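Local coordinates for structural PPIase-like protein L605 (Mimivirus, PDB 2OSE) that belongs to the cyclophilin family and probably catalyses cis-trans isomerisation of peptidyl-prolyl bonds and may bind cyclosporin A, at residues 5-19 against 31-45. Sequence-based numbering, arbitrary orientation.
Sequences LEDLPNSGKNPRVYM and LQIKLFRDAFPAGVE
The first beta hairpin of the cyclophilin barrel pairs strand 16-19 antiparallel with strand 31-35, Val17 facing Ile33 and Met19 facing Leu31 as hydrogen-bonded pairs. On one face of the sheet, covered by Phe47 and Thr51 of helix 41-52, Val17 CG2 lies 3.9 Å from Leu35 CD1. On the other face Arg16 and Lys34 run side by side, the lysine CD resting over the rim of the guanidinium. Just before the first strand begins, Asn14 ND2 donates to Leu35 O at 2.9 Å, its amide standing at the edge of the Phe36 ring. Further back, residues 8-13 run past Arg37. With CG anti to the backbone N (chi1 -166°), its extended chain carries the guanidinium against the face of the Asn10 amide, the two planes stacked 10° apart; Pro41 CB lies over the opposite face. Arg37 NH2 donates to Pro9 O (2.7 Å), and Arg37 NE forms a salt bridge with Glu45 OE2 (2.7 Å). That same Glu45 OE2 accepts Ser11 N on its syn side at 2.9 Å, while Ser11 OG donates to the syn lone pair of Glu45 OE1 (2.7 Å). The buried carboxylate is thus gripped through both oxygens. This N-terminal arm, shaped by an Asx turn (Asn10 OD1 taking Gly12 N), leads into the antiparallel hairpin and packs on the first turn of helix 41-52, as in the cyclophilin barrel.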
ATOM      1  N   LEU A   5     -29.770   3.245 -17.731  1.00 54.92           N
ATOM      2  CA  LEU A   5     -29.870   1.817 -17.415  1.00 55.23           C
ATOM      3  C   LEU A   5     -31.208   1.224 -17.841  1.00 56.09           C
ATOM      4  O   LEU A   5     -31.335   0.011 -18.070  1.00 56.68           O
ATOM      5  CB  LEU A   5     -29.640   1.589 -15.920  1.00 54.70           C
ATOM      6  CG  LEU A   5     -28.207   1.807 -15.419  1.00 52.97           C
ATOM      7  CD1 LEU A   5     -28.158   2.047 -13.906  1.00 51.93           C
ATOM      8  CD2 LEU A   5     -27.338   0.627 -15.815  1.00 49.37           C
ATOM      9  N   GLU A   6     -32.200   2.098 -17.950  1.00 56.73           N
ATOM     10  CA  GLU A   6     -33.553   1.739 -18.381  1.00 57.11           C
ATOM     11  C   GLU A   6     -33.608   1.600 -19.914  1.00 56.69           C
ATOM     12  O   GLU A   6     -34.413   0.830 -20.457  1.00 56.80           O
ATOM     13  CB  GLU A   6     -34.553   2.801 -17.876  1.00 57.36           C
ATOM     14  CG  GLU A   6     -34.809   2.807 -16.344  1.00 59.73           C
ATOM     15  CD  GLU A   6     -33.593   3.226 -15.471  1.00 63.16           C
ATOM     16  OE1 GLU A   6     -33.103   4.388 -15.576  1.00 63.26           O
ATOM     17  OE2 GLU A   6     -33.150   2.384 -14.646  1.00 63.74           O
ATOM     18  N   ASP A   7     -32.721   2.330 -20.595  1.00 56.10           N
ATOM     19  CA  ASP A   7     -32.684   2.382 -22.056  1.00 55.50           C
ATOM     20  C   ASP A   7     -31.245   2.232 -22.603  1.00 53.96           C
ATOM     21  O   ASP A   7     -30.633   3.193 -23.081  1.00 53.87           O
ATOM     22  CB  ASP A   7     -33.340   3.691 -22.535  1.00 56.20           C
ATOM     23  CG  ASP A   7     -33.653   3.690 -24.042  1.00 58.00           C
ATOM     24  OD1 ASP A   7     -33.965   2.605 -24.606  1.00 58.96           O
ATOM     25  OD2 ASP A   7     -33.595   4.791 -24.650  1.00 59.53           O
ATOM     26  N   LEU A   8     -30.722   1.013 -22.525  1.00 52.36           N
ATOM     27  CA  LEU A   8     -29.305   0.742 -22.792  1.00 50.72           C
ATOM     28  C   LEU A   8     -28.924   0.922 -24.253  1.00 49.78           C
ATOM     29  O   LEU A   8     -29.676   0.488 -25.141  1.00 49.13           O
ATOM     30  CB  LEU A   8     -28.974  -0.700 -22.409  1.00 50.82           C
ATOM     31  CG  LEU A   8     -28.831  -1.118 -20.952  1.00 49.58           C
ATOM     32  CD1 LEU A   8     -28.423  -2.573 -20.951  1.00 48.03           C
ATOM     33  CD2 LEU A   8     -27.797  -0.245 -20.254  1.00 47.64           C
ATOM     34  N   PRO A   9     -27.726   1.493 -24.516  1.00 48.66           N
ATOM     35  CA  PRO A   9     -27.299   1.524 -25.920  1.00 47.54           C
ATOM     36  C   PRO A   9     -27.057   0.092 -26.364  1.00 46.41           C
ATOM     37  O   PRO A   9     -27.068  -0.833 -25.539  1.00 45.44           O
ATOM     38  CB  PRO A   9     -25.997   2.340 -25.893  1.00 47.66           C
ATOM     39  CG  PRO A   9     -25.485   2.185 -24.492  1.00 48.18           C
ATOM     40  CD  PRO A   9     -26.712   2.070 -23.613  1.00 48.95           C
ATOM     41  N   ASN A  10     -26.914  -0.123 -27.661  1.00 45.67           N
ATOM     42  CA  ASN A  10     -26.587  -1.471 -28.099  1.00 45.06           C
ATOM     43  C   ASN A  10     -25.411  -1.425 -29.041  1.00 44.23           C
ATOM     44  O   ASN A  10     -25.504  -0.858 -30.134  1.00 44.24           O
ATOM     45  CB  ASN A  10     -27.796  -2.186 -28.702  1.00 45.72           C
ATOM     46  CG  ASN A  10     -27.596  -3.676 -28.784  1.00 46.38           C
ATOM     47  OD1 ASN A  10     -26.542  -4.149 -29.218  1.00 47.04           O
ATOM     48  ND2 ASN A  10     -28.607  -4.436 -28.369  1.00 49.14           N
ATOM     49  N   SER A  11     -24.293  -1.992 -28.588  1.00 42.48           N
ATOM     50  CA  SER A  11     -23.024  -1.824 -29.282  1.00 40.79           C
ATOM     51  C   SER A  11     -22.713  -3.021 -30.174  1.00 39.33           C
ATOM     52  O   SER A  11     -21.670  -3.055 -30.844  1.00 39.49           O
ATOM     53  CB  SER A  11     -21.893  -1.555 -28.278  1.00 40.98           C
ATOM     54  OG  SER A  11     -21.941  -0.214 -27.801  1.00 43.03           O
ATOM     55  N   GLY A  12     -23.636  -3.979 -30.167  1.00 37.27           N
ATOM     56  CA  GLY A  12     -23.542  -5.215 -30.900  1.00 36.04           C
ATOM     57  C   GLY A  12     -23.588  -6.372 -29.923  1.00 35.38           C
ATOM     58  O   GLY A  12     -23.423  -6.175 -28.726  1.00 34.95           O
ATOM     59  N   LYS A  13     -23.787  -7.571 -30.454  1.00 34.25           N
ATOM     60  CA  LYS A  13     -23.779  -8.802 -29.697  1.00 35.51           C
ATOM     61  C   LYS A  13     -22.392  -9.128 -29.115  1.00 34.05           C
ATOM     62  O   LYS A  13     -22.280  -9.599 -27.982  1.00 33.54           O
ATOM     63  CB  LYS A  13     -24.256  -9.946 -30.600  1.00 35.19           C
ATOM     64  CG  LYS A  13     -24.217 -11.340 -29.963  1.00 38.32           C
ATOM     65  CD  LYS A  13     -24.528 -12.460 -30.982  1.00 40.00           C
ATOM     66  CE  LYS A  13     -25.163 -13.676 -30.286  1.00 48.51           C
ATOM     67  NZ  LYS A  13     -24.774 -14.994 -30.914  1.00 52.59           N
ATOM     68  N   ASN A  14     -21.354  -8.922 -29.925  1.00 32.69           N
ATOM     69  CA  ASN A  14     -19.985  -9.173 -29.518  1.00 32.11           C
ATOM     70  C   ASN A  14     -19.126  -7.988 -29.915  1.00 30.66           C
ATOM     71  O   ASN A  14     -18.378  -8.065 -30.891  1.00 31.37           O
ATOM     72  CB  ASN A  14     -19.449 -10.455 -30.128  1.00 32.31           C
ATOM     73  CG  ASN A  14     -20.151 -11.692 -29.598  1.00 35.08           C
ATOM     74  OD1 ASN A  14     -20.935 -12.312 -30.314  1.00 36.85           O
ATOM     75  ND2 ASN A  14     -19.876 -12.060 -28.355  1.00 32.71           N
ATOM     76  N   PRO A  15     -19.243  -6.873 -29.170  1.00 28.39           N
ATOM     77  CA  PRO A  15     -18.422  -5.727 -29.513  1.00 27.66           C
ATOM     78  C   PRO A  15     -16.962  -6.131 -29.382  1.00 25.77           C
ATOM     79  O   PRO A  15     -16.644  -6.975 -28.572  1.00 25.54           O
ATOM     80  CB  PRO A  15     -18.760  -4.695 -28.428  1.00 27.85           C
ATOM     81  CG  PRO A  15     -20.049  -5.150 -27.850  1.00 28.72           C
ATOM     82  CD  PRO A  15     -20.075  -6.631 -27.974  1.00 28.28           C
ATOM     83  N   ARG A  16     -16.092  -5.544 -30.187  1.00 24.81           N
ATOM     84  CA  ARG A  16     -14.661  -5.783 -30.052  1.00 24.32           C
ATOM     85  C   ARG A  16     -14.005  -4.476 -29.785  1.00 23.06           C
ATOM     86  O   ARG A  16     -14.371  -3.478 -30.397  1.00 23.77           O
ATOM     87  CB  ARG A  16     -14.089  -6.415 -31.315  1.00 23.94           C
ATOM     88  CG  ARG A  16     -14.527  -7.858 -31.508  1.00 25.51           C
ATOM     89  CD  ARG A  16     -13.994  -8.429 -32.810  1.00 26.58           C
ATOM     90  NE  ARG A  16     -14.686  -9.667 -33.089  1.00 27.60           N
ATOM     91  CZ  ARG A  16     -14.190 -10.874 -32.917  1.00 29.95           C
ATOM     92  NH1 ARG A  16     -12.939 -11.032 -32.568  1.00 29.65           N
ATOM     93  NH2 ARG A  16     -14.960 -11.943 -33.149  1.00 32.39           N
ATOM     94  N   VAL A  17     -13.032  -4.468 -28.882  1.00 23.00           N
ATOM     95  CA  VAL A  17     -12.353  -3.229 -28.486  1.00 22.65           C
ATOM     96  C   VAL A  17     -10.866  -3.483 -28.371  1.00 23.09           C
ATOM     97  O   VAL A  17     -10.437  -4.640 -28.294  1.00 23.28           O
ATOM     98  CB  VAL A  17     -12.864  -2.682 -27.141  1.00 23.24           C
ATOM     99  CG1 VAL A  17     -14.382  -2.358 -27.189  1.00 21.42           C
ATOM    100  CG2 VAL A  17     -12.523  -3.678 -26.007  1.00 21.93           C
ATOM    101  N   TYR A  18     -10.088  -2.404 -28.341  1.00 23.23           N
ATOM    102  CA  TYR A  18      -8.640  -2.479 -28.141  1.00 24.16           C
ATOM    103  C   TYR A  18      -8.168  -1.544 -27.024  1.00 24.26           C
ATOM    104  O   TYR A  18      -8.813  -0.526 -26.722  1.00 23.70           O
ATOM    105  CB  TYR A  18      -7.894  -2.155 -29.451  1.00 24.79           C
ATOM    106  CG  TYR A  18      -8.303  -0.811 -30.054  1.00 25.55           C
ATOM    107  CD1 TYR A  18      -7.629   0.356 -29.709  1.00 27.28           C
ATOM    108  CD2 TYR A  18      -9.396  -0.711 -30.943  1.00 27.33           C
ATOM    109  CE1 TYR A  18      -8.019   1.618 -30.246  1.00 28.55           C
ATOM    110  CE2 TYR A  18      -9.798   0.545 -31.461  1.00 28.70           C
ATOM    111  CZ  TYR A  18      -9.099   1.694 -31.100  1.00 27.86           C
ATOM    112  OH  TYR A  18      -9.488   2.934 -31.613  1.00 31.70           O
ATOM    113  N   MET A  19      -7.029  -1.898 -26.444  1.00 25.08           N
ATOM    114  CA  MET A  19      -6.339  -1.105 -25.433  1.00 27.62           C
ATOM    115  C   MET A  19      -4.832  -1.286 -25.607  1.00 26.24           C
ATOM    116  O   MET A  19      -4.310  -2.409 -25.410  1.00 24.73           O
ATOM    117  CB  MET A  19      -6.648  -1.636 -24.028  1.00 26.84           C
ATOM    118  CG  MET A  19      -7.858  -1.149 -23.394  1.00 30.74           C
ATOM    119  SD  MET A  19      -8.174  -2.107 -21.856  1.00 32.33           S
ATOM    120  CE  MET A  19      -9.754  -1.329 -21.564  1.00 30.54           C
ATOM    121  N   LEU A  31      -3.942  -4.966 -26.351  1.00 20.64           N
ATOM    122  CA  LEU A  31      -4.935  -6.019 -26.112  1.00 20.91           C
ATOM    123  C   LEU A  31      -6.133  -5.789 -27.006  1.00 20.67           C
ATOM    124  O   LEU A  31      -6.536  -4.658 -27.201  1.00 22.72           O
ATOM    125  CB  LEU A  31      -5.377  -6.011 -24.642  1.00 20.45           C
ATOM    126  CG  LEU A  31      -4.289  -6.170 -23.573  1.00 18.95           C
ATOM    127  CD1 LEU A  31      -4.990  -6.103 -22.174  1.00 23.08           C
ATOM    128  CD2 LEU A  31      -3.488  -7.464 -23.727  1.00 20.49           C
ATOM    129  N   GLN A  32      -6.660  -6.860 -27.585  1.00 20.03           N
ATOM    130  CA  GLN A  32      -7.856  -6.834 -28.405  1.00 19.76           C
ATOM    131  C   GLN A  32      -8.821  -7.750 -27.709  1.00 19.87           C
ATOM    132  O   GLN A  32      -8.496  -8.895 -27.428  1.00 18.66           O
ATOM    133  CB  GLN A  32      -7.533  -7.404 -29.780  1.00 20.03           C
ATOM    134  CG  GLN A  32      -6.582  -6.504 -30.648  1.00 21.41           C
ATOM    135  CD  GLN A  32      -6.302  -7.180 -31.956  1.00 23.43           C
ATOM    136  OE1 GLN A  32      -5.640  -8.207 -31.976  1.00 25.82           O
ATOM    137  NE2 GLN A  32      -6.826  -6.639 -33.053  1.00 22.81           N
ATOM    138  N   ILE A  33     -10.003  -7.237 -27.405  1.00 20.78           N
ATOM    139  CA  ILE A  33     -10.917  -7.939 -26.510  1.00 22.27           C
ATOM    140  C   ILE A  33     -12.283  -8.058 -27.169  1.00 22.59           C
ATOM    141  O   ILE A  33     -12.820  -7.068 -27.667  1.00 22.12           O
ATOM    142  CB  ILE A  33     -11.058  -7.157 -25.163  1.00 22.85           C
ATOM    143  CG1 ILE A  33      -9.731  -7.141 -24.386  1.00 21.91           C
ATOM    144  CG2 ILE A  33     -12.164  -7.771 -24.250  1.00 23.91           C
ATOM    145  CD1 ILE A  33      -9.666  -6.041 -23.328  1.00 22.56           C
ATOM    146  N   LYS A  34     -12.821  -9.275 -27.190  1.00 23.78           N
ATOM    147  CA  LYS A  34     -14.187  -9.500 -27.633  1.00 25.78           C
ATOM    148  C   LYS A  34     -15.118  -9.655 -26.418  1.00 25.12           C
ATOM    149  O   LYS A  34     -14.862 -10.480 -25.566  1.00 24.03           O
ATOM    150  CB  LYS A  34     -14.243 -10.799 -28.447  1.00 25.74           C
ATOM    151  CG  LYS A  34     -15.628 -11.080 -29.038  1.00 27.09           C
ATOM    152  CD  LYS A  34     -15.575 -12.347 -29.948  1.00 30.52           C
ATOM    153  CE  LYS A  34     -15.976 -13.635 -29.306  1.00 36.13           C
ATOM    154  NZ  LYS A  34     -16.602 -14.585 -30.321  1.00 37.01           N
ATOM    155  N   LEU A  35     -16.198  -8.881 -26.383  1.00 25.51           N
ATOM    156  CA  LEU A  35     -17.115  -8.886 -25.255  1.00 26.42           C
ATOM    157  C   LEU A  35     -18.352  -9.731 -25.549  1.00 27.63           C
ATOM    158  O   LEU A  35     -18.699  -9.983 -26.722  1.00 27.04           O
ATOM    159  CB  LEU A  35     -17.510  -7.453 -24.861  1.00 26.07           C
ATOM    160  CG  LEU A  35     -16.249  -6.746 -24.325  1.00 29.16           C
ATOM    161  CD1 LEU A  35     -15.816  -5.671 -25.326  1.00 28.60           C
ATOM    162  CD2 LEU A  35     -16.469  -6.153 -23.008  1.00 29.39           C
ATOM    163  N   PHE A  36     -18.997 -10.184 -24.481  1.00 28.00           N
ATOM    164  CA  PHE A  36     -20.157 -11.070 -24.597  1.00 28.21           C
ATOM    165  C   PHE A  36     -21.308 -10.274 -23.995  1.00 28.52           C
ATOM    166  O   PHE A  36     -21.532 -10.335 -22.800  1.00 27.82           O
ATOM    167  CB  PHE A  36     -19.972 -12.393 -23.838  1.00 27.46           C
ATOM    168  CG  PHE A  36     -18.592 -13.055 -23.993  1.00 29.22           C
ATOM    169  CD1 PHE A  36     -17.997 -13.236 -25.249  1.00 29.33           C
ATOM    170  CD2 PHE A  36     -17.923 -13.529 -22.878  1.00 26.82           C
ATOM    171  CE1 PHE A  36     -16.757 -13.854 -25.364  1.00 30.32           C
ATOM    172  CE2 PHE A  36     -16.703 -14.154 -22.977  1.00 28.59           C
ATOM    173  CZ  PHE A  36     -16.103 -14.311 -24.220  1.00 29.09           C
ATOM    174  N   ARG A  37     -21.992  -9.478 -24.809  1.00 29.76           N
ATOM    175  CA  ARG A  37     -23.021  -8.584 -24.289  1.00 32.58           C
ATOM    176  C   ARG A  37     -24.100  -9.396 -23.574  1.00 34.03           C
ATOM    177  O   ARG A  37     -24.642  -8.898 -22.592  1.00 35.19           O
ATOM    178  CB  ARG A  37     -23.632  -7.719 -25.392  1.00 32.88           C
ATOM    179  CG  ARG A  37     -24.470  -6.541 -24.882  1.00 32.87           C
ATOM    180  CD  ARG A  37     -25.300  -5.931 -26.020  1.00 33.55           C
ATOM    181  NE  ARG A  37     -25.921  -4.671 -25.612  1.00 36.88           N
ATOM    182  CZ  ARG A  37     -27.184  -4.550 -25.192  1.00 35.62           C
ATOM    183  NH1 ARG A  37     -27.951  -5.618 -25.117  1.00 37.31           N
ATOM    184  NH2 ARG A  37     -27.667  -3.364 -24.825  1.00 34.19           N
ATOM    185  N   ASP A  38     -24.357 -10.642 -24.031  1.00 34.84           N
ATOM    186  CA  ASP A  38     -25.332 -11.573 -23.377  1.00 36.50           C
ATOM    187  C   ASP A  38     -24.935 -12.089 -21.984  1.00 36.46           C
ATOM    188  O   ASP A  38     -25.701 -12.792 -21.325  1.00 37.23           O
ATOM    189  CB  ASP A  38     -25.758 -12.770 -24.275  1.00 36.51           C
ATOM    190  CG  ASP A  38     -24.612 -13.741 -24.640  1.00 38.89           C
ATOM    191  OD1 ASP A  38     -23.677 -14.027 -23.851  1.00 39.21           O
ATOM    192  OD2 ASP A  38     -24.684 -14.291 -25.765  1.00 42.10           O
ATOM    193  N   ALA A  39     -23.737 -11.749 -21.542  1.00 35.62           N
ATOM    194  CA  ALA A  39     -23.303 -12.110 -20.209  1.00 34.33           C
ATOM    195  C   ALA A  39     -23.896 -11.131 -19.193  1.00 33.42           C
ATOM    196  O   ALA A  39     -24.230 -11.525 -18.074  1.00 33.79           O
ATOM    197  CB  ALA A  39     -21.758 -12.104 -20.137  1.00 34.07           C
ATOM    198  N   PHE A  40     -24.011  -9.865 -19.585  1.00 32.36           N
ATOM    199  CA  PHE A  40     -24.222  -8.760 -18.655  1.00 31.91           C
ATOM    200  C   PHE A  40     -24.374  -7.495 -19.456  1.00 31.99           C
ATOM    201  O   PHE A  40     -23.417  -6.700 -19.545  1.00 32.85           O
ATOM    202  CB  PHE A  40     -22.974  -8.616 -17.742  1.00 31.90           C
ATOM    203  CG  PHE A  40     -23.135  -7.688 -16.570  1.00 31.96           C
ATOM    204  CD1 PHE A  40     -24.287  -6.912 -16.389  1.00 32.17           C
ATOM    205  CD2 PHE A  40     -22.079  -7.580 -15.626  1.00 32.68           C
ATOM    206  CE1 PHE A  40     -24.404  -6.045 -15.302  1.00 33.53           C
ATOM    207  CE2 PHE A  40     -22.184  -6.723 -14.531  1.00 32.68           C
ATOM    208  CZ  PHE A  40     -23.350  -5.956 -14.354  1.00 33.27           C
ATOM    209  N   PRO A  41     -25.566  -7.259 -20.048  1.00 31.63           N
ATOM    210  CA  PRO A  41     -25.719  -6.093 -20.897  1.00 30.87           C
ATOM    211  C   PRO A  41     -25.260  -4.732 -20.382  1.00 30.91           C
ATOM    212  O   PRO A  41     -24.556  -4.006 -21.097  1.00 29.97           O
ATOM    213  CB  PRO A  41     -27.231  -6.096 -21.208  1.00 30.85           C
ATOM    214  CG  PRO A  41     -27.577  -7.516 -21.228  1.00 30.86           C
ATOM    215  CD  PRO A  41     -26.799  -8.087 -20.051  1.00 31.14           C
ATOM    216  N   ALA A  42     -25.663  -4.348 -19.172  1.00 30.61           N
ATOM    217  CA  ALA A  42     -25.310  -3.012 -18.678  1.00 29.66           C
ATOM    218  C   ALA A  42     -23.804  -2.876 -18.368  1.00 29.13           C
ATOM    219  O   ALA A  42     -23.243  -1.813 -18.516  1.00 28.15           O
ATOM    220  CB  ALA A  42     -26.140  -2.667 -17.391  1.00 30.82           C
ATOM    221  N   GLY A  43     -23.188  -3.953 -17.909  1.00 28.85           N
ATOM    222  CA  GLY A  43     -21.753  -3.931 -17.570  1.00 28.62           C
ATOM    223  C   GLY A  43     -20.869  -3.927 -18.808  1.00 28.28           C
ATOM    224  O   GLY A  43     -19.840  -3.261 -18.830  1.00 28.92           O
ATOM    225  N   VAL A  44     -21.279  -4.677 -19.821  1.00 28.26           N
ATOM    226  CA  VAL A  44     -20.658  -4.659 -21.171  1.00 27.74           C
ATOM    227  C   VAL A  44     -20.769  -3.288 -21.844  1.00 29.05           C
ATOM    228  O   VAL A  44     -19.768  -2.750 -22.361  1.00 28.29           O
ATOM    229  CB  VAL A  44     -21.236  -5.790 -22.052  1.00 26.91           C
ATOM    230  CG1 VAL A  44     -20.812  -5.623 -23.547  1.00 25.92           C
ATOM    231  CG2 VAL A  44     -20.765  -7.107 -21.510  1.00 25.84           C
ATOM    232  N   GLU A  45     -21.970  -2.703 -21.838  1.00 29.11           N
ATOM    233  CA  GLU A  45     -22.127  -1.374 -22.433  1.00 30.36           C
ATOM    234  C   GLU A  45     -21.306  -0.299 -21.734  1.00 30.30           C
ATOM    235  O   GLU A  45     -20.709   0.548 -22.390  1.00 30.39           O
ATOM    236  CB  GLU A  45     -23.623  -0.961 -22.587  1.00 30.94           C
ATOM    237  CG  GLU A  45     -24.396  -1.817 -23.591  1.00 31.67           C
ATOM    238  CD  GLU A  45     -23.879  -1.752 -25.053  1.00 34.54           C
ATOM    239  OE1 GLU A  45     -23.287  -0.737 -25.487  1.00 34.79           O
ATOM    240  OE2 GLU A  45     -24.090  -2.749 -25.776  1.00 37.20           O
TER
HETATM  241  O   HOH W   1     -23.710 -11.404 -26.795  1.00 40.14           O